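Local coordinates for protein endoribonuclease YbeY (Aquifex aeolicus, PDB 1OZ9) that is probably a zinc-dependent, single-strand-specific endoribonuclease that matures the 3' end of 16S rRNA and takes part in late-stage quality control of 70S ribosomes, at residues Pro66-Met74 with Asp86-Gln97. Numbering follows the deposited sequence.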
ATOM      1  N   PRO A  66      -4.490  -0.936  16.108  1.00 19.55           N
ATOM      2  CA  PRO A  66      -4.801  -0.781  14.684  1.00 19.19           C
ATOM      3  C   PRO A  66      -3.805   0.183  14.068  1.00 18.38           C
ATOM      4  O   PRO A  66      -3.086   0.858  14.812  1.00 17.56           O
ATOM      5  CB  PRO A  66      -6.188  -0.135  14.684  1.00 19.29           C
ATOM      6  CG  PRO A  66      -6.667  -0.197  16.118  1.00 20.39           C
ATOM      7  CD  PRO A  66      -5.465  -0.264  16.988  1.00 19.66           C
ATOM      8  N   THR A  67      -3.743   0.213  12.745  1.00 17.20           N
ATOM      9  CA  THR A  67      -2.899   1.158  12.031  1.00 17.27           C
ATOM     10  C   THR A  67      -3.500   1.390  10.647  1.00 16.89           C
ATOM     11  O   THR A  67      -4.530   0.786  10.312  1.00 17.56           O
ATOM     12  CB  THR A  67      -1.437   0.658  11.963  1.00 17.02           C
ATOM     13  OG1 THR A  67      -0.619   1.691  11.410  1.00 16.70           O
ATOM     14  CG2 THR A  67      -1.306  -0.511  10.956  1.00 15.83           C
ATOM     15  N   ASP A  68      -2.917   2.273   9.846  1.00 16.54           N
ATOM     16  CA  ASP A  68      -3.487   2.538   8.516  1.00 16.73           C
ATOM     17  C   ASP A  68      -3.077   1.543   7.419  1.00 17.09           C
ATOM     18  O   ASP A  68      -3.919   1.084   6.602  1.00 15.83           O
ATOM     19  CB  ASP A  68      -3.180   3.962   8.057  1.00 16.75           C
ATOM     20  CG  ASP A  68      -1.705   4.347   8.206  1.00 19.22           C
ATOM     21  OD1 ASP A  68      -0.841   3.510   8.621  1.00 15.18           O
ATOM     22  OD2 ASP A  68      -1.338   5.533   7.963  1.00 20.84           O
ATOM     23  N   VAL A  69      -1.799   1.194   7.381  1.00 16.27           N
ATOM     24  CA  VAL A  69      -1.355   0.292   6.325  1.00 16.26           C
ATOM     25  C   VAL A  69      -0.186  -0.575   6.814  1.00 16.71           C
ATOM     26  O   VAL A  69       0.674  -0.106   7.560  1.00 16.66           O
ATOM     27  CB  VAL A  69      -0.915   1.123   5.077  1.00 17.05           C
ATOM     28  CG1 VAL A  69       0.225   2.138   5.433  1.00 17.72           C
ATOM     29  CG2 VAL A  69      -0.555   0.237   3.833  1.00 17.69           C
ATOM     30  N   LEU A  70      -0.156  -1.828   6.378  1.00 15.03           N
ATOM     31  CA  LEU A  70       0.970  -2.696   6.644  1.00 16.27           C
ATOM     32  C   LEU A  70       1.394  -3.338   5.329  1.00 16.68           C
ATOM     33  O   LEU A  70       0.544  -3.637   4.479  1.00 17.18           O
ATOM     34  CB  LEU A  70       0.610  -3.756   7.670  1.00 15.54           C
ATOM     35  CG  LEU A  70       0.394  -3.247   9.110  1.00 16.73           C
ATOM     36  CD1 LEU A  70      -0.103  -4.391   9.970  1.00 17.55           C
ATOM     37  CD2 LEU A  70       1.661  -2.694   9.733  1.00 17.83           C
ATOM     38  N   SER A  71       2.689  -3.543   5.141  1.00 17.05           N
ATOM     39  CA  SER A  71       3.139  -4.219   3.925  1.00 19.22           C
ATOM     40  C   SER A  71       3.898  -5.504   4.272  1.00 19.28           C
ATOM     41  O   SER A  71       4.710  -5.519   5.214  1.00 19.44           O
ATOM     42  CB  SER A  71       4.062  -3.268   3.156  1.00 20.15           C
ATOM     43  OG  SER A  71       5.270  -3.205   3.915  1.00 27.44           O
ATOM     44  N   PHE A  72       3.661  -6.580   3.517  1.00 18.34           N
ATOM     45  CA  PHE A  72       4.263  -7.881   3.816  1.00 19.18           C
ATOM     46  C   PHE A  72       4.992  -8.443   2.599  1.00 20.42           C
ATOM     47  O   PHE A  72       4.343  -8.930   1.683  1.00 19.79           O
ATOM     48  CB  PHE A  72       3.170  -8.885   4.218  1.00 19.40           C
ATOM     49  CG  PHE A  72       2.324  -8.428   5.376  1.00 19.84           C
ATOM     50  CD1 PHE A  72       1.143  -7.755   5.164  1.00 20.77           C
ATOM     51  CD2 PHE A  72       2.744  -8.619   6.666  1.00 21.57           C
ATOM     52  CE1 PHE A  72       0.383  -7.293   6.235  1.00 21.84           C
ATOM     53  CE2 PHE A  72       1.971  -8.170   7.743  1.00 21.87           C
ATOM     54  CZ  PHE A  72       0.790  -7.528   7.519  1.00 20.54           C
ATOM     55  N   PRO A  73       6.321  -8.376   2.569  1.00 21.27           N
ATOM     56  CA  PRO A  73       7.077  -8.921   1.431  1.00 21.71           C
ATOM     57  C   PRO A  73       7.030 -10.426   1.362  1.00 21.89           C
ATOM     58  O   PRO A  73       7.061 -11.108   2.387  1.00 21.35           O
ATOM     59  CB  PRO A  73       8.516  -8.477   1.723  1.00 21.82           C
ATOM     60  CG  PRO A  73       8.564  -8.396   3.226  1.00 22.88           C
ATOM     61  CD  PRO A  73       7.211  -7.746   3.567  1.00 21.91           C
ATOM     62  N   MET A  74       6.951 -10.944   0.139  1.00 21.97           N
ATOM     63  CA  MET A  74       6.978 -12.368  -0.101  1.00 22.38           C
ATOM     64  C   MET A  74       8.286 -12.570  -0.866  1.00 23.12           C
ATOM     65  O   MET A  74       9.357 -12.829  -0.268  1.00 23.07           O
ATOM     66  CB  MET A  74       5.773 -12.788  -0.944  1.00 22.04           C
ATOM     67  CG  MET A  74       4.447 -12.722  -0.203  1.00 24.65           C
ATOM     68  SD  MET A  74       4.312 -13.892   1.211  1.00 27.21           S
ATOM     69  CE  MET A  74       3.453 -12.903   2.390  1.00 27.93           C
ATOM     70  N   ASP A  86       2.135  -8.372  -0.163  1.00 19.28           N
ATOM     71  CA  ASP A  86       0.830  -7.803   0.155  1.00 19.27           C
ATOM     72  C   ASP A  86       0.871  -6.424   0.772  1.00 18.06           C
ATOM     73  O   ASP A  86       1.751  -6.126   1.568  1.00 16.34           O
ATOM     74  CB  ASP A  86       0.118  -8.671   1.198  1.00 19.69           C
ATOM     75  CG  ASP A  86       0.004 -10.114   0.775  1.00 23.69           C
ATOM     76  OD1 ASP A  86      -0.151 -10.354  -0.428  1.00 25.23           O
ATOM     77  OD2 ASP A  86       0.087 -11.056   1.585  1.00 28.07           O
ATOM     78  N   VAL A  87      -0.150  -5.638   0.461  1.00 17.44           N
ATOM     79  CA  VAL A  87      -0.377  -4.345   1.129  1.00 17.54           C
ATOM     80  C   VAL A  87      -1.760  -4.458   1.753  1.00 17.40           C
ATOM     81  O   VAL A  87      -2.718  -4.801   1.058  1.00 18.14           O
ATOM     82  CB  VAL A  87      -0.394  -3.181   0.162  1.00 16.90           C
ATOM     83  CG1 VAL A  87      -0.834  -1.917   0.880  1.00 18.96           C
ATOM     84  CG2 VAL A  87       1.031  -2.965  -0.422  1.00 18.18           C
ATOM     85  N   VAL A  88      -1.865  -4.199   3.056  1.00 17.03           N
ATOM     86  CA  VAL A  88      -3.141  -4.327   3.756  1.00 15.58           C
ATOM     87  C   VAL A  88      -3.467  -2.959   4.370  1.00 16.75           C
ATOM     88  O   VAL A  88      -2.648  -2.425   5.134  1.00 15.88           O
ATOM     89  CB  VAL A  88      -3.012  -5.358   4.899  1.00 16.15           C
ATOM     90  CG1 VAL A  88      -4.348  -5.509   5.665  1.00 14.79           C
ATOM     91  CG2 VAL A  88      -2.551  -6.704   4.347  1.00 16.96           C
ATOM     92  N   ILE A  89      -4.675  -2.436   4.082  1.00 15.96           N
ATOM     93  CA  ILE A  89      -5.088  -1.116   4.527  1.00 16.15           C
ATOM     94  C   ILE A  89      -6.378  -1.220   5.321  1.00 16.07           C
ATOM     95  O   ILE A  89      -7.268  -1.980   4.944  1.00 16.91           O
ATOM     96  CB  ILE A  89      -5.360  -0.268   3.270  1.00 16.54           C
ATOM     97  CG1 ILE A  89      -4.016   0.046   2.603  1.00 16.70           C
ATOM     98  CG2 ILE A  89      -6.163   1.009   3.632  1.00 17.71           C
ATOM     99  CD1 ILE A  89      -4.118   0.646   1.197  1.00 18.94           C
ATOM    100  N   SER A  90      -6.486  -0.474   6.404  1.00 15.99           N
ATOM    101  CA  SER A  90      -7.733  -0.473   7.145  1.00 16.52           C
ATOM    102  C   SER A  90      -8.567   0.704   6.675  1.00 17.12           C
ATOM    103  O   SER A  90      -8.165   1.873   6.806  1.00 16.43           O
ATOM    104  CB  SER A  90      -7.517  -0.315   8.650  1.00 16.48           C
ATOM    105  OG  SER A  90      -8.797  -0.094   9.275  1.00 16.16           O
ATOM    106  N   GLN A  91      -9.739   0.396   6.147  1.00 17.66           N
ATOM    107  CA  GLN A  91     -10.670   1.447   5.792  1.00 18.31           C
ATOM    108  C   GLN A  91     -11.055   2.291   7.001  1.00 18.22           C
ATOM    109  O   GLN A  91     -11.240   3.491   6.879  1.00 18.84           O
ATOM    110  CB  GLN A  91     -11.939   0.853   5.148  1.00 17.94           C
ATOM    111  CG  GLN A  91     -12.921   1.922   4.734  1.00 17.88           C
ATOM    112  CD  GLN A  91     -14.193   1.313   4.152  1.00 18.47           C
ATOM    113  OE1 GLN A  91     -15.237   1.233   4.820  1.00 19.22           O
ATOM    114  NE2 GLN A  91     -14.101   0.891   2.925  1.00 13.93           N
ATOM    115  N   ASP A  92     -11.220   1.655   8.159  1.00 18.60           N
ATOM    116  CA  ASP A  92     -11.615   2.361   9.372  1.00 18.57           C
ATOM    117  C   ASP A  92     -10.622   3.461   9.714  1.00 17.99           C
ATOM    118  O   ASP A  92     -11.000   4.593  10.033  1.00 16.72           O
ATOM    119  CB  ASP A  92     -11.645   1.421  10.566  1.00 19.00           C
ATOM    120  CG  ASP A  92     -12.751   0.393  10.492  1.00 23.07           C
ATOM    121  OD1 ASP A  92     -13.746   0.590   9.731  1.00 24.40           O
ATOM    122  OD2 ASP A  92     -12.694  -0.647  11.183  1.00 22.86           O
ATOM    123  N   THR A  93      -9.344   3.113   9.700  1.00 17.21           N
ATOM    124  CA  THR A  93      -8.331   4.088  10.043  1.00 17.37           C
ATOM    125  C   THR A  93      -8.180   5.095   8.938  1.00 17.00           C
ATOM    126  O   THR A  93      -8.038   6.271   9.220  1.00 17.25           O
ATOM    127  CB  THR A  93      -6.990   3.399  10.366  1.00 17.53           C
ATOM    128  OG1 THR A  93      -7.122   2.752  11.634  1.00 17.98           O
ATOM    129  CG2 THR A  93      -5.878   4.446  10.604  1.00 17.55           C
ATOM    130  N   ALA A  94      -8.231   4.635   7.686  1.00 16.78           N
ATOM    131  CA  ALA A  94      -8.142   5.531   6.534  1.00 16.83           C
ATOM    132  C   ALA A  94      -9.229   6.620   6.612  1.00 17.23           C
ATOM    133  O   ALA A  94      -8.971   7.795   6.325  1.00 16.71           O
ATOM    134  CB  ALA A  94      -8.285   4.715   5.222  1.00 17.56           C
ATOM    135  N   GLU A  95     -10.443   6.234   7.008  1.00 17.40           N
ATOM    136  CA  GLU A  95     -11.532   7.225   7.099  1.00 18.28           C
ATOM    137  C   GLU A  95     -11.224   8.309   8.129  1.00 17.68           C
ATOM    138  O   GLU A  95     -11.472   9.489   7.881  1.00 16.57           O
ATOM    139  CB  GLU A  95     -12.886   6.574   7.411  1.00 19.15           C
ATOM    140  CG  GLU A  95     -13.526   5.830   6.241  1.00 22.29           C
ATOM    141  CD  GLU A  95     -14.866   5.220   6.641  1.00 28.45           C
ATOM    142  OE1 GLU A  95     -14.870   4.425   7.614  1.00 29.10           O
ATOM    143  OE2 GLU A  95     -15.904   5.559   6.014  1.00 27.77           O
ATOM    144  N   ARG A  96     -10.679   7.904   9.274  1.00 17.42           N
ATOM    145  CA  ARG A  96     -10.365   8.856  10.337  1.00 18.53           C
ATOM    146  C   ARG A  96      -9.263   9.794   9.915  1.00 17.90           C
ATOM    147  O   ARG A  96      -9.302  10.983  10.233  1.00 17.93           O
ATOM    148  CB  ARG A  96      -9.952   8.162  11.643  1.00 19.16           C
ATOM    149  CG  ARG A  96     -11.080   7.476  12.395  1.00 23.68           C
ATOM    150  CD  ARG A  96     -10.642   6.825  13.713  1.00 29.98           C
ATOM    151  NE  ARG A  96     -11.309   5.535  13.884  1.00 34.04           N
ATOM    152  CZ  ARG A  96     -10.689   4.357  13.800  1.00 35.62           C
ATOM    153  NH1 ARG A  96      -9.382   4.294  13.589  1.00 33.86           N
ATOM    154  NH2 ARG A  96     -11.384   3.236  13.954  1.00 38.30           N
ATOM    155  N   GLN A  97      -8.262   9.253   9.229  1.00 17.08           N
ATOM    156  CA  GLN A  97      -7.144  10.075   8.788  1.00 17.19           C
ATOM    157  C   GLN A  97      -7.606  11.050   7.729  1.00 16.74           C
ATOM    158  O   GLN A  97      -7.247  12.236   7.743  1.00 16.84           O
ATOM    159  CB  GLN A  97      -5.958   9.201   8.286  1.00 16.94           C
ATOM    160  CG  GLN A  97      -5.200   8.574   9.447  1.00 16.94           C
ATOM    161  CD  GLN A  97      -4.086   7.591   9.057  1.00 18.16           C
ATOM    162  OE1 GLN A  97      -3.748   7.406   7.872  1.00 18.40           O
ATOM    163  NE2 GLN A  97      -3.509   6.975  10.068  1.00 11.69           N
TER
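Residues 69-73 and 86-90, the parts away from the turn of a hairpin formed by strands 69-78 and 81-90, pair antiparallel at the edge of the mixed sheet in this metalloproteinase-like YbeY fold, and the contact runs on into the first turns of the helix that follows Ser90. Two hydrogen-bonded pairs, Leu70 with Val88 and Phe72 with Asp86, make two backbone bonds each; the straightest joins Val88 N to Leu70 O (2.9 Å, 171° at the hydrogen). A fifth bond, from Ser90 N to Asp68 O, carries the pairing to the helix start.

Val69, Val87 and Ile89 share one face with Ser71. Val69 has CG2 anti to its backbone nitrogen, which sets this methyl 3.7 Å from Val87 CG1; Ile89 CG1 packs against the same methyl. This face lies against helix 105-120: Ser71 touches His119 and Val69 lies close to His115, two predicted ligands of the catalytic zinc, so this face of the edge strand borders the predicted metal site. On the other face Val88 brings CG2 to the edge of the Phe72 ring, near its plane and 3.5 Å from CE1, while Tyr60 meets Phe72 edge-to-face. Leu70 and Val88 also pack on helix 50-61.

Beyond the strands, Ser90 and Thr93 at the helix start meet the loop residues Thr67 and Asp68. Ser90 is the N-cap, its OG accepting from Thr93 N at 3.3 Å; Asp50 takes further hydrogen bonds with the hydroxyls of Ser90 and Thr93. One turn after Thr93, the end of Gln97 lies beside the Asp68 carboxylate, the two planes 82° apart. While Thr93 OG1 is bonded to Asp50, the other branch, CG2, lies 3.7 Å from both CA and CB of Asp68.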